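Local structure of Lys-gingipain catalytic subunit (Porphyromonas gingivalis, 6I9A) at residues S58-I63 with L103-V108; L155-D160 with V167-I172; A381-N386 with K426-N431; A396-A401 with I438-Y443. The protein cleaves peptide bonds after lysine as a secreted, calcium-binding cysteine endopeptidase that hydrolyses host proteins such as haemoglobin, collagen and immunoglobulins. One frame throughout, in Å; residues are numbered along the deposited sequence.

Interaction 1 (S58-I63 with L103-V108)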
loop_
_atom_site.group_PDB
_atom_site.type_symbol
_atom_site.label_atom_id
_atom_site.label_comp_id
_atom_site.label_asym_id
_atom_site.label_seq_id
_atom_site.Cartn_x
_atom_site.Cartn_y
_atom_site.Cartn_z
ATOM N N SER A 58 -16.073 20.056 -2.207
ATOM C CA SER A 58 -17.112 19.348 -1.469
ATOM C C SER A 58 -16.564 17.996 -0.982
ATOM O O SER A 58 -16.845 17.596 0.142
ATOM C CB SER A 58 -18.358 19.179 -2.346
ATOM O OG SER A 58 -18.191 18.233 -3.401
ATOM N N ILE A 59 -15.818 17.298 -1.845
ATOM C CA ILE A 59 -15.308 15.986 -1.467
ATOM C C ILE A 59 -14.324 16.127 -0.304
ATOM O O ILE A 59 -14.378 15.351 0.658
ATOM C CB ILE A 59 -14.658 15.302 -2.708
ATOM C CG1 ILE A 59 -15.741 14.934 -3.740
ATOM C CG2 ILE A 59 -13.806 14.069 -2.268
ATOM C CD1 ILE A 59 -15.170 14.645 -5.102
ATOM N N LYS A 60 -13.439 17.130 -0.379
ATOM C CA LYS A 60 -12.492 17.354 0.702
ATOM C C LYS A 60 -13.234 17.707 2.018
ATOM O O LYS A 60 -12.901 17.181 3.100
ATOM C CB LYS A 60 -11.504 18.457 0.296
ATOM C CG LYS A 60 -10.444 18.765 1.357
ATOM C CD LYS A 60 -9.276 19.645 0.737
ATOM C CE LYS A 60 -9.683 20.977 0.240
ATOM N NZ LYS A 60 -8.446 21.727 -0.102
ATOM N N ALA A 61 -14.248 18.613 1.941
ATOM C CA ALA A 61 -14.942 18.985 3.167
ATOM C C ALA A 61 -15.638 17.757 3.777
ATOM O O ALA A 61 -15.640 17.609 4.999
ATOM C CB ALA A 61 -15.954 20.088 2.883
ATOM N N PHE A 62 -16.219 16.895 2.934
ATOM C CA PHE A 62 -16.876 15.665 3.375
ATOM C C PHE A 62 -15.889 14.766 4.114
ATOM O O PHE A 62 -16.164 14.269 5.204
ATOM C CB PHE A 62 -17.480 14.959 2.160
ATOM C CG PHE A 62 -18.070 13.606 2.521
ATOM C CD1 PHE A 62 -19.287 13.514 3.188
ATOM C CD2 PHE A 62 -17.346 12.426 2.306
ATOM C CE1 PHE A 62 -19.827 12.262 3.520
ATOM C CE2 PHE A 62 -17.860 11.190 2.689
ATOM C CZ PHE A 62 -19.097 11.118 3.283
ATOM N N ILE A 63 -14.718 14.555 3.495
ATOM C CA ILE A 63 -13.732 13.658 4.097
ATOM C C ILE A 63 -13.224 14.200 5.420
ATOM O O ILE A 63 -13.076 13.468 6.411
ATOM C CB ILE A 63 -12.583 13.433 3.105
ATOM C CG1 ILE A 63 -13.095 12.596 1.881
ATOM C CG2 ILE A 63 -11.391 12.763 3.806
ATOM C CD1 ILE A 63 -12.088 12.628 0.714
ATOM N N LEU A 103 -2.872 14.739 -1.357
ATOM C CA LEU A 103 -2.514 14.971 0.045
ATOM C C LEU A 103 -3.597 15.697 0.812
ATOM O O LEU A 103 -3.816 15.376 2.008
ATOM C CB LEU A 103 -1.223 15.819 0.109
ATOM C CG LEU A 103 -0.753 16.150 1.546
ATOM C CD1 LEU A 103 -0.426 14.920 2.369
ATOM C CD2 LEU A 103 0.435 17.088 1.511
ATOM N N TYR A 104 -4.230 16.703 0.187
ATOM C CA TYR A 104 -5.129 17.562 0.974
ATOM C C TYR A 104 -6.494 16.918 1.247
ATOM O O TYR A 104 -7.215 17.423 2.103
ATOM C CB TYR A 104 -5.215 18.929 0.322
ATOM C CG TYR A 104 -3.839 19.564 0.416
ATOM C CD1 TYR A 104 -3.041 19.715 -0.720
ATOM C CD2 TYR A 104 -3.292 19.895 1.652
ATOM C CE1 TYR A 104 -1.736 20.206 -0.634
ATOM C CE2 TYR A 104 -1.996 20.379 1.758
ATOM C CZ TYR A 104 -1.221 20.538 0.612
ATOM O OH TYR A 104 0.083 20.957 0.724
ATOM N N TYR A 105 -6.782 15.775 0.649
ATOM C CA TYR A 105 -7.930 14.996 1.135
ATOM C C TYR A 105 -7.601 14.366 2.492
ATOM O O TYR A 105 -8.478 14.259 3.353
ATOM C CB TYR A 105 -8.286 13.867 0.158
ATOM C CG TYR A 105 -8.807 14.370 -1.182
ATOM C CD1 TYR A 105 -9.876 15.270 -1.252
ATOM C CD2 TYR A 105 -8.229 13.943 -2.377
ATOM C CE1 TYR A 105 -10.341 15.738 -2.487
ATOM C CE2 TYR A 105 -8.680 14.406 -3.614
ATOM C CZ TYR A 105 -9.744 15.303 -3.665
ATOM O OH TYR A 105 -10.186 15.785 -4.873
ATOM N N SER A 106 -6.338 13.945 2.674
ATOM C CA SER A 106 -5.833 13.216 3.863
ATOM C C SER A 106 -5.342 14.136 4.972
ATOM O O SER A 106 -5.346 13.717 6.136
ATOM C CB SER A 106 -4.699 12.259 3.455
ATOM O OG SER A 106 -3.444 12.858 3.173
ATOM N N ALA A 107 -4.910 15.330 4.648
ATOM C CA ALA A 107 -4.300 16.263 5.588
ATOM C C ALA A 107 -5.409 17.116 6.121
ATOM O O ALA A 107 -5.858 18.048 5.460
ATOM C CB ALA A 107 -3.211 17.080 4.877
ATOM N N VAL A 108 -5.870 16.775 7.319
ATOM C CA VAL A 108 -7.091 17.402 7.860
ATOM C C VAL A 108 -6.776 18.602 8.756
ATOM O O VAL A 108 -7.396 19.668 8.613
ATOM C CB VAL A 108 -7.950 16.368 8.600
ATOM C CG1 VAL A 108 -9.230 17.001 9.141
ATOM C CG2 VAL A 108 -8.283 15.182 7.707
#
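Y105 lies against I59, K60 and I63 on one side of helix 56-72, which packs on the parallel sheet 40-46, 14-20, 79-83, 117-121 of the alpha/beta catalytic domain. One edge of the ring follows the helix, CD1 and CE1 meeting successive residues. Y105 CB, and CD1 on the near side of the ring, both stand 4.0 Å from I63 CD1. CD1 also meets the backbone of the middle residue, 3.9 Å from K60 CA, which sits at the ring edge close to its plane. One atom further out, CE1 reaches the methyl I59 CG2 at 3.9 Å. At the tip, OH accepts a hydrogen bond from G91 N, which ties the far end of the ring to the loop after strand 79-83. The ring also touches L80 and L82 of that strand, while I59 and I63 rest on V19 of strand 14-20, so Y105 is wedged between helix and sheet. K60 leaves the helix with CG anti to its backbone N (chi1 -179°) and runs alongside Y104. A bend at chi3 (62°) directs its amine to a salt bridge with E92, and on the way K60 CD passes 3.3 Å from Y104 O, an oxygen hydrogen-bonded to H64 NE2.

Interaction 2 (L155-D160 with V167-I172)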
loop_
_atom_site.group_PDB
_atom_site.type_symbol
_atom_site.label_atom_id
_atom_site.label_comp_id
_atom_site.label_asym_id
_atom_site.label_seq_id
_atom_site.Cartn_x
_atom_site.Cartn_y
_atom_site.Cartn_z
ATOM N N LEU A 155 15.262 -5.464 -8.547
ATOM C CA LEU A 155 15.812 -4.190 -8.027
ATOM C C LEU A 155 16.716 -3.583 -9.076
ATOM O O LEU A 155 17.638 -4.263 -9.575
ATOM C CB LEU A 155 16.606 -4.490 -6.761
ATOM C CG LEU A 155 15.848 -5.198 -5.625
ATOM C CD1 LEU A 155 16.802 -5.550 -4.478
ATOM C CD2 LEU A 155 14.688 -4.301 -5.089
ATOM N N ILE A 156 16.454 -2.332 -9.458
ATOM C CA ILE A 156 17.229 -1.702 -10.532
ATOM C C ILE A 156 17.700 -0.327 -10.101
ATOM O O ILE A 156 16.861 0.556 -9.769
ATOM C CB ILE A 156 16.323 -1.553 -11.812
ATOM C CG1 ILE A 156 15.903 -2.961 -12.320
ATOM C CG2 ILE A 156 17.080 -0.778 -12.919
ATOM C CD1 ILE A 156 14.797 -2.878 -13.349
ATOM N N ALA A 157 19.030 -0.110 -10.175
ATOM C CA ALA A 157 19.625 1.210 -10.098
ATOM C C ALA A 157 19.816 1.640 -11.539
ATOM O O ALA A 157 20.765 1.163 -12.217
ATOM C CB ALA A 157 20.952 1.180 -9.348
ATOM N N GLY A 158 18.898 2.423 -12.086
ATOM C CA GLY A 158 18.933 2.790 -13.495
ATOM C C GLY A 158 20.021 3.773 -13.844
ATOM O O GLY A 158 20.843 4.184 -13.020
ATOM N N ALA A 159 19.986 4.197 -15.102
ATOM C CA ALA A 159 21.081 4.984 -15.675
ATOM C C ALA A 159 21.075 6.433 -15.253
ATOM O O ALA A 159 20.041 7.098 -15.262
ATOM C CB ALA A 159 21.007 4.920 -17.195
ATOM N N ASP A 160 22.263 6.930 -14.889
ATOM C CA ASP A 160 22.553 8.355 -14.693
ATOM C C ASP A 160 24.039 8.455 -14.585
ATOM O O ASP A 160 24.633 7.828 -13.702
ATOM C CB ASP A 160 21.836 8.955 -13.463
ATOM C CG ASP A 160 22.067 10.448 -13.439
ATOM O OD1 ASP A 160 23.211 10.864 -13.161
ATOM O OD2 ASP A 160 21.105 11.212 -13.668
ATOM N N VAL A 167 24.377 7.249 -5.780
ATOM C CA VAL A 167 23.163 7.005 -4.990
ATOM C C VAL A 167 22.417 5.745 -5.437
ATOM O O VAL A 167 21.952 5.011 -4.588
ATOM C CB VAL A 167 22.228 8.227 -5.110
ATOM C CG1 VAL A 167 20.788 7.905 -4.697
ATOM C CG2 VAL A 167 22.761 9.378 -4.245
ATOM N N GLY A 168 22.260 5.521 -6.747
ATOM C CA GLY A 168 21.437 4.381 -7.175
ATOM C C GLY A 168 21.977 3.058 -6.676
ATOM O O GLY A 168 21.259 2.235 -6.059
ATOM N N GLN A 169 23.282 2.825 -6.928
ATOM C CA GLN A 169 23.863 1.553 -6.488
ATOM C C GLN A 169 23.889 1.406 -4.949
ATOM O O GLN A 169 23.458 0.389 -4.425
ATOM C CB GLN A 169 25.234 1.348 -7.080
ATOM C CG GLN A 169 25.225 1.151 -8.602
ATOM C CD GLN A 169 26.551 0.664 -9.091
ATOM O OE1 GLN A 169 27.150 -0.238 -8.475
ATOM N NE2 GLN A 169 27.004 1.244 -10.176
ATOM N N PRO A 170 24.301 2.447 -4.200
ATOM C CA PRO A 170 24.242 2.310 -2.729
ATOM C C PRO A 170 22.831 2.006 -2.230
ATOM O O PRO A 170 22.667 1.249 -1.279
ATOM C CB PRO A 170 24.793 3.666 -2.206
ATOM C CG PRO A 170 25.709 4.132 -3.340
ATOM C CD PRO A 170 25.068 3.657 -4.611
ATOM N N THR A 171 21.795 2.607 -2.870
ATOM C CA THR A 171 20.402 2.330 -2.448
ATOM C C THR A 171 20.086 0.839 -2.590
ATOM O O THR A 171 19.648 0.185 -1.620
ATOM C CB THR A 171 19.430 3.120 -3.307
ATOM O OG1 THR A 171 19.612 4.534 -3.110
ATOM C CG2 THR A 171 17.974 2.780 -2.953
ATOM N N ILE A 172 20.297 0.298 -3.803
ATOM C CA ILE A 172 19.903 -1.103 -4.041
ATOM C C ILE A 172 20.797 -2.044 -3.239
ATOM O O ILE A 172 20.306 -3.045 -2.691
ATOM C CB ILE A 172 19.973 -1.373 -5.568
ATOM C CG1 ILE A 172 18.982 -0.497 -6.349
ATOM C CG2 ILE A 172 19.774 -2.879 -5.874
ATOM C CD1 ILE A 172 17.565 -0.539 -5.924
#
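A157 and I172 each lie over a flat peptide group of the opposite segment. The methyl of A157 sits squarely above one face of the G168-Q169 peptide, with CB 3.4 Å from G168 C, a close fit at a position where the helix carries no side chain. In return, I172 CG1 covers a face of the I156-A157 peptide, 3.8 Å from A157 N. With I172 CG1 anti to its carbonyl carbon (chi1 -63°), the second branch, CG2, is turned to the other end of the strand and meets L155 CB at 3.7 Å. The side-chain contacts between the segments are apolar. Within the helix, T171 N and T171 OG1 grip V167 O from opposite faces of its carbonyl plane, OG1 at 2.8 Å, close to the kink at P170. Past the strand end, D160 bonds W163 N through OD1 and so caps the helix start, while its OD2 bonds NE2 of H216, the probable catalytic proton donor. Strand 155-157 and helix 167-172 run nearly antiparallel, at 158°, as the first two elements of a beta-alpha-beta unit completed by strand 188-192. Strand 152-157 lies between 188-192 and 210-214, and P170 and T171 of the helix touch Y289 of helix 285-293.

Interaction 3 (A381-N386 with K426-N431)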
loop_
_atom_site.group_PDB
_atom_site.type_symbol
_atom_site.label_atom_id
_atom_site.label_comp_id
_atom_site.label_asym_id
_atom_site.label_seq_id
_atom_site.Cartn_x
_atom_site.Cartn_y
_atom_site.Cartn_z
ATOM N N ALA A 381 -16.177 -24.718 18.361
ATOM C CA ALA A 381 -17.126 -25.570 17.631
ATOM C C ALA A 381 -18.414 -24.825 17.299
ATOM O O ALA A 381 -19.064 -25.137 16.306
ATOM C CB ALA A 381 -17.455 -26.801 18.467
ATOM N N SER A 382 -18.771 -23.816 18.122
ATOM C CA SER A 382 -19.964 -23.059 17.834
ATOM C C SER A 382 -19.791 -21.610 18.262
ATOM O O SER A 382 -18.839 -21.275 18.963
ATOM C CB SER A 382 -21.169 -23.692 18.533
ATOM O OG SER A 382 -21.112 -23.401 19.912
ATOM N N LEU A 383 -20.739 -20.795 17.877
ATOM C CA LEU A 383 -20.822 -19.396 18.233
ATOM C C LEU A 383 -22.199 -19.210 18.862
ATOM O O LEU A 383 -23.151 -18.921 18.124
ATOM C CB LEU A 383 -20.631 -18.470 17.026
ATOM C CG LEU A 383 -19.261 -18.471 16.342
ATOM C CD1 LEU A 383 -19.350 -17.693 15.040
ATOM C CD2 LEU A 383 -18.151 -17.963 17.265
ATOM N N PRO A 384 -22.331 -19.329 20.207
ATOM C CA PRO A 384 -23.660 -19.133 20.834
ATOM C C PRO A 384 -24.228 -17.761 20.476
ATOM O O PRO A 384 -23.504 -16.755 20.433
ATOM C CB PRO A 384 -23.362 -19.234 22.330
ATOM C CG PRO A 384 -22.201 -20.156 22.415
ATOM C CD PRO A 384 -21.331 -19.734 21.217
ATOM N N GLN A 385 -25.525 -17.691 20.242
ATOM C CA GLN A 385 -26.152 -16.433 19.860
ATOM C C GLN A 385 -26.222 -15.454 20.993
ATOM O O GLN A 385 -26.065 -15.863 22.153
ATOM C CB GLN A 385 -27.580 -16.667 19.311
ATOM C CG GLN A 385 -27.536 -17.516 18.039
ATOM C CD GLN A 385 -28.852 -17.688 17.349
ATOM O OE1 GLN A 385 -29.633 -16.763 17.225
ATOM N NE2 GLN A 385 -29.097 -18.877 16.833
ATOM N N ASN A 386 -26.290 -14.142 20.660
ATOM C CA ASN A 386 -26.502 -13.054 21.614
ATOM C C ASN A 386 -25.368 -12.912 22.610
ATOM O O ASN A 386 -25.585 -12.637 23.799
ATOM C CB ASN A 386 -27.860 -13.252 22.373
ATOM C CG ASN A 386 -28.994 -13.388 21.391
ATOM O OD1 ASN A 386 -29.308 -12.486 20.638
ATOM N ND2 ASN A 386 -29.604 -14.554 21.369
ATOM N N LYS A 426 -21.921 -6.154 16.142
ATOM C CA LYS A 426 -23.221 -6.670 15.730
ATOM C C LYS A 426 -23.293 -8.065 16.297
ATOM O O LYS A 426 -22.490 -8.921 15.941
ATOM C CB LYS A 426 -23.374 -6.665 14.201
ATOM C CG LYS A 426 -24.750 -7.187 13.755
ATOM C CD LYS A 426 -24.850 -7.173 12.197
ATOM C CE LYS A 426 -26.126 -7.827 11.695
ATOM N NZ LYS A 426 -27.336 -7.155 12.206
ATOM N N GLN A 427 -24.256 -8.318 17.207
ATOM C CA GLN A 427 -24.324 -9.653 17.775
ATOM C C GLN A 427 -24.982 -10.622 16.804
ATOM O O GLN A 427 -25.690 -10.225 15.877
ATOM C CB GLN A 427 -25.044 -9.656 19.146
ATOM C CG GLN A 427 -24.289 -8.840 20.196
ATOM C CD GLN A 427 -24.869 -9.021 21.566
ATOM O OE1 GLN A 427 -25.830 -9.797 21.775
ATOM N NE2 GLN A 427 -24.268 -8.352 22.514
ATOM N N ILE A 428 -24.670 -11.930 16.990
ATOM C CA ILE A 428 -25.286 -12.979 16.176
ATOM C C ILE A 428 -26.650 -13.311 16.773
ATOM O O ILE A 428 -26.748 -13.744 17.923
ATOM C CB ILE A 428 -24.364 -14.213 16.124
ATOM C CG1 ILE A 428 -23.067 -13.836 15.368
ATOM C CG2 ILE A 428 -25.048 -15.419 15.468
ATOM C CD1 ILE A 428 -22.018 -14.969 15.281
ATOM N N THR A 429 -27.683 -13.056 16.001
ATOM C CA THR A 429 -29.067 -13.296 16.484
ATOM C C THR A 429 -29.831 -14.215 15.565
ATOM O O THR A 429 -31.037 -14.459 15.808
ATOM C CB THR A 429 -29.829 -11.977 16.555
ATOM O OG1 THR A 429 -30.002 -11.518 15.214
ATOM C CG2 THR A 429 -29.127 -10.944 17.396
ATOM N N GLU A 430 -29.197 -14.658 14.457
ATOM C CA GLU A 430 -29.853 -15.466 13.433
ATOM C C GLU A 430 -28.995 -16.658 13.060
ATOM O O GLU A 430 -27.740 -16.569 13.070
ATOM C CB GLU A 430 -30.082 -14.629 12.156
ATOM C CG GLU A 430 -30.831 -13.312 12.289
ATOM C CD GLU A 430 -32.226 -13.427 12.870
ATOM O OE1 GLU A 430 -32.953 -14.379 12.498
ATOM O OE2 GLU A 430 -32.592 -12.568 13.703
ATOM N N ASN A 431 -29.644 -17.753 12.652
ATOM C CA ASN A 431 -28.912 -18.921 12.188
ATOM C C ASN A 431 -28.266 -18.638 10.829
ATOM O O ASN A 431 -28.696 -17.760 10.101
ATOM C CB ASN A 431 -29.862 -20.128 12.091
ATOM C CG ASN A 431 -30.408 -20.563 13.424
ATOM O OD1 ASN A 431 -29.849 -20.274 14.495
ATOM N ND2 ASN A 431 -31.522 -21.293 13.381
HETATM O O HOH W 1 -28.417 -9.830 20.891
#
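Two neighbouring torsion choices bring Q385 and N386 onto the loop 426-431. Q385 holds CG anti to its carbonyl carbon (chi1 -63°) and then extends, which carries its amide past I428 and T429 as far as N431. N386 follows with left-handed backbone angles (phi 64°), and its N-H is left facing the I428 carbonyl. The resulting bond from N386 N to I428 O is 2.8 Å long, with the donor nearly in line with the C=O group, and it is the firm polar link between the loops. The same oxygen has Q385 CB 3.3 Å away, so it is approached by both Q385 and N386. Further along, Q385 NE2 approaches N431 OD1 to 2.8 Å, but the hydrogen bond is weak because the N-H points well off the acceptor; the two amides stand almost perpendicular, their planes 87° apart. The other amide atom, Q385 OE1, comes 3.0 Å from T429 C and equally close to T429 O, two acceptors that cannot bond each other. Near Q427, a water donates to both N386 OD1, at 2.8 Å, and Q427 OE1, at 2.7 Å, bridging two acceptor oxygens. Beneath this polar rim L383 CD1 and I428 CD1 meet at 3.8 Å, their side chains crossing at about a right angle, and both also touch Y390 and V452. The loops follow strands 377-378 and 419-424, and together they close one end of the antiparallel beta sandwich of the C-terminal Ig-like domain over its apolar interior.

Interaction 4 (A396-A401 with I438-Y443)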
loop_
_atom_site.group_PDB
_atom_site.type_symbol
_atom_site.label_atom_id
_atom_site.label_comp_id
_atom_site.label_asym_id
_atom_site.label_seq_id
_atom_site.Cartn_x
_atom_site.Cartn_y
_atom_site.Cartn_z
ATOM N N ALA A 396 -0.095 -14.920 18.134
ATOM C CA ALA A 396 -0.055 -13.567 18.681
ATOM C C ALA A 396 0.050 -12.518 17.568
ATOM O O ALA A 396 0.926 -12.575 16.725
ATOM C CB ALA A 396 1.108 -13.430 19.644
ATOM N N GLY A 397 -0.834 -11.533 17.634
ATOM C CA GLY A 397 -0.847 -10.454 16.657
ATOM C C GLY A 397 -1.803 -10.660 15.516
ATOM O O GLY A 397 -2.047 -9.732 14.753
ATOM N N SER A 398 -2.340 -11.895 15.351
ATOM C CA SER A 398 -3.290 -12.121 14.278
ATOM C C SER A 398 -4.577 -11.358 14.501
ATOM O O SER A 398 -5.006 -11.145 15.652
ATOM C CB SER A 398 -3.649 -13.604 14.197
ATOM O OG SER A 398 -2.507 -14.400 13.877
ATOM N N TYR A 399 -5.209 -10.947 13.409
ATOM C CA TYR A 399 -6.469 -10.191 13.424
ATOM C C TYR A 399 -7.579 -11.115 12.961
ATOM O O TYR A 399 -7.519 -11.685 11.862
ATOM C CB TYR A 399 -6.294 -8.981 12.523
ATOM C CG TYR A 399 -7.434 -7.988 12.521
ATOM C CD1 TYR A 399 -7.911 -7.421 13.715
ATOM C CD2 TYR A 399 -7.946 -7.495 11.323
ATOM C CE1 TYR A 399 -8.874 -6.406 13.696
ATOM C CE2 TYR A 399 -8.912 -6.496 11.297
ATOM C CZ TYR A 399 -9.357 -5.947 12.484
ATOM O OH TYR A 399 -10.271 -4.924 12.436
ATOM N N VAL A 400 -8.595 -11.246 13.839
ATOM C CA VAL A 400 -9.710 -12.161 13.604
ATOM C C VAL A 400 -10.974 -11.380 13.323
ATOM O O VAL A 400 -11.298 -10.459 14.079
ATOM C CB VAL A 400 -9.881 -13.079 14.835
ATOM C CG1 VAL A 400 -10.996 -14.099 14.593
ATOM C CG2 VAL A 400 -8.570 -13.791 15.212
ATOM N N ALA A 401 -11.726 -11.790 12.308
ATOM C CA ALA A 401 -12.954 -11.091 11.923
ATOM C C ALA A 401 -14.041 -12.095 11.716
ATOM O O ALA A 401 -13.862 -13.088 11.004
ATOM C CB ALA A 401 -12.748 -10.289 10.631
ATOM N N ILE A 438 -8.832 -14.911 9.462
ATOM C CA ILE A 438 -7.689 -14.591 10.317
ATOM C C ILE A 438 -6.531 -14.174 9.449
ATOM O O ILE A 438 -6.152 -14.935 8.540
ATOM C CB ILE A 438 -7.290 -15.772 11.231
ATOM C CG1 ILE A 438 -8.530 -16.351 11.983
ATOM C CG2 ILE A 438 -6.162 -15.349 12.201
ATOM C CD1 ILE A 438 -8.181 -17.646 12.825
ATOM N N THR A 439 -6.008 -12.979 9.693
ATOM C CA THR A 439 -4.880 -12.470 8.886
ATOM C C THR A 439 -3.781 -12.009 9.813
ATOM O O THR A 439 -3.992 -11.703 10.995
ATOM C CB THR A 439 -5.342 -11.291 7.983
ATOM O OG1 THR A 439 -5.887 -10.232 8.783
ATOM C CG2 THR A 439 -6.371 -11.701 6.921
ATOM N N ARG A 440 -2.573 -11.981 9.273
ATOM C CA ARG A 440 -1.422 -11.475 9.988
ATOM C C ARG A 440 -0.370 -11.117 8.969
ATOM O O ARG A 440 -0.230 -11.821 7.962
ATOM C CB ARG A 440 -0.878 -12.529 10.984
ATOM C CG ARG A 440 0.242 -12.006 11.879
ATOM C CD ARG A 440 0.686 -13.042 12.895
ATOM N NE ARG A 440 1.885 -12.535 13.558
ATOM C CZ ARG A 440 2.683 -13.286 14.315
ATOM N NH1 ARG A 440 2.380 -14.570 14.555
ATOM N NH2 ARG A 440 3.790 -12.768 14.833
ATOM N N SER A 441 0.408 -10.061 9.219
ATOM C CA SER A 441 1.460 -9.658 8.272
ATOM C C SER A 441 2.420 -10.825 8.002
ATOM O O SER A 441 2.940 -11.446 8.934
ATOM C CB SER A 441 2.248 -8.494 8.873
ATOM O OG SER A 441 3.417 -8.236 8.090
ATOM N N ASN A 442 2.661 -11.100 6.728
ATOM C CA ASN A 442 3.570 -12.144 6.265
ATOM C C ASN A 442 3.082 -13.554 6.651
ATOM O O ASN A 442 3.896 -14.469 6.731
ATOM C CB ASN A 442 5.020 -11.922 6.666
ATOM C CG ASN A 442 5.930 -12.591 5.677
ATOM O OD1 ASN A 442 5.579 -12.745 4.492
ATOM N ND2 ASN A 442 7.112 -12.976 6.122
ATOM N N TYR A 443 1.754 -13.709 6.847
ATOM C CA TYR A 443 1.134 -15.022 6.997
ATOM C C TYR A 443 0.075 -15.203 5.950
ATOM O O TYR A 443 -0.627 -14.263 5.550
ATOM C CB TYR A 443 0.460 -15.177 8.386
ATOM C CG TYR A 443 1.426 -15.483 9.495
ATOM C CD1 TYR A 443 2.298 -14.508 9.981
ATOM C CD2 TYR A 443 1.485 -16.757 10.064
ATOM C CE1 TYR A 443 3.223 -14.802 10.988
ATOM C CE2 TYR A 443 2.415 -17.061 11.055
ATOM C CZ TYR A 443 3.250 -16.072 11.542
ATOM O OH TYR A 443 4.179 -16.385 12.511
HETATM O O HOH W 2 -8.527 -10.794 9.318
#
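V400 and I438 lie side by side and point the same way, V400 CG2 4.1 Å from I438 CG1, on the face that V400 shares with A420 and V422. S398 CB adds to this patch, 3.7 Å from I438 CG2. The next pair, Y399 and T439, faces the other way and is the hydrogen-bonded one: Y399 N gives an almost straight bond (174°) to T439 O at 2.8 Å, and T439 N returns one to Y399 O at 2.9 Å. T439 OG1 sits at the edge of the tyrosine ring, near its plane, and a water 2.8 Å from T439 OG1 can also donate to Y399 O. Because Y399 CG is anti to the backbone N (chi1 -174°), the ring leads off from T439, and its OH bonds G39 O and V14 N of the catalytic domain. R440 runs extended beside S398. A396 O stands over the centre of one guanidinium face, 3.1 Å from R440 CZ and too poorly angled for a hydrogen bond, while Y443 CE1 lies over the opposite face, toward its rim. R440 NH1 donates to S395 OG. Beyond T439 a type II turn, R440 to Y443, joins two antiparallel strands of the Ig-like sandwich, at the end that abuts the catalytic domain.

Interactions 1 and 2 are buried in the catalytic domain, interaction 1 joining helix 56-72 to the short helical turn 103-106, interaction 2 a helix to its own strand. Both rest on apolar contact, one through an aromatic ring wedged beside a helix, the other through methyls set over peptide planes. The centres of interactions 1 and 2 are about 36 Å apart, and the second is the one close to the inhibitor. Interactions 3 and 4 belong to the Ig-like domain and are more polar and more open. Their segments alternate along the chain, and both involve the ends of strand 432-439: interaction 4 at its finish, through regular strand pairing near the catalytic domain, and interaction 3 before its start, through loop amides and a water at the far tip.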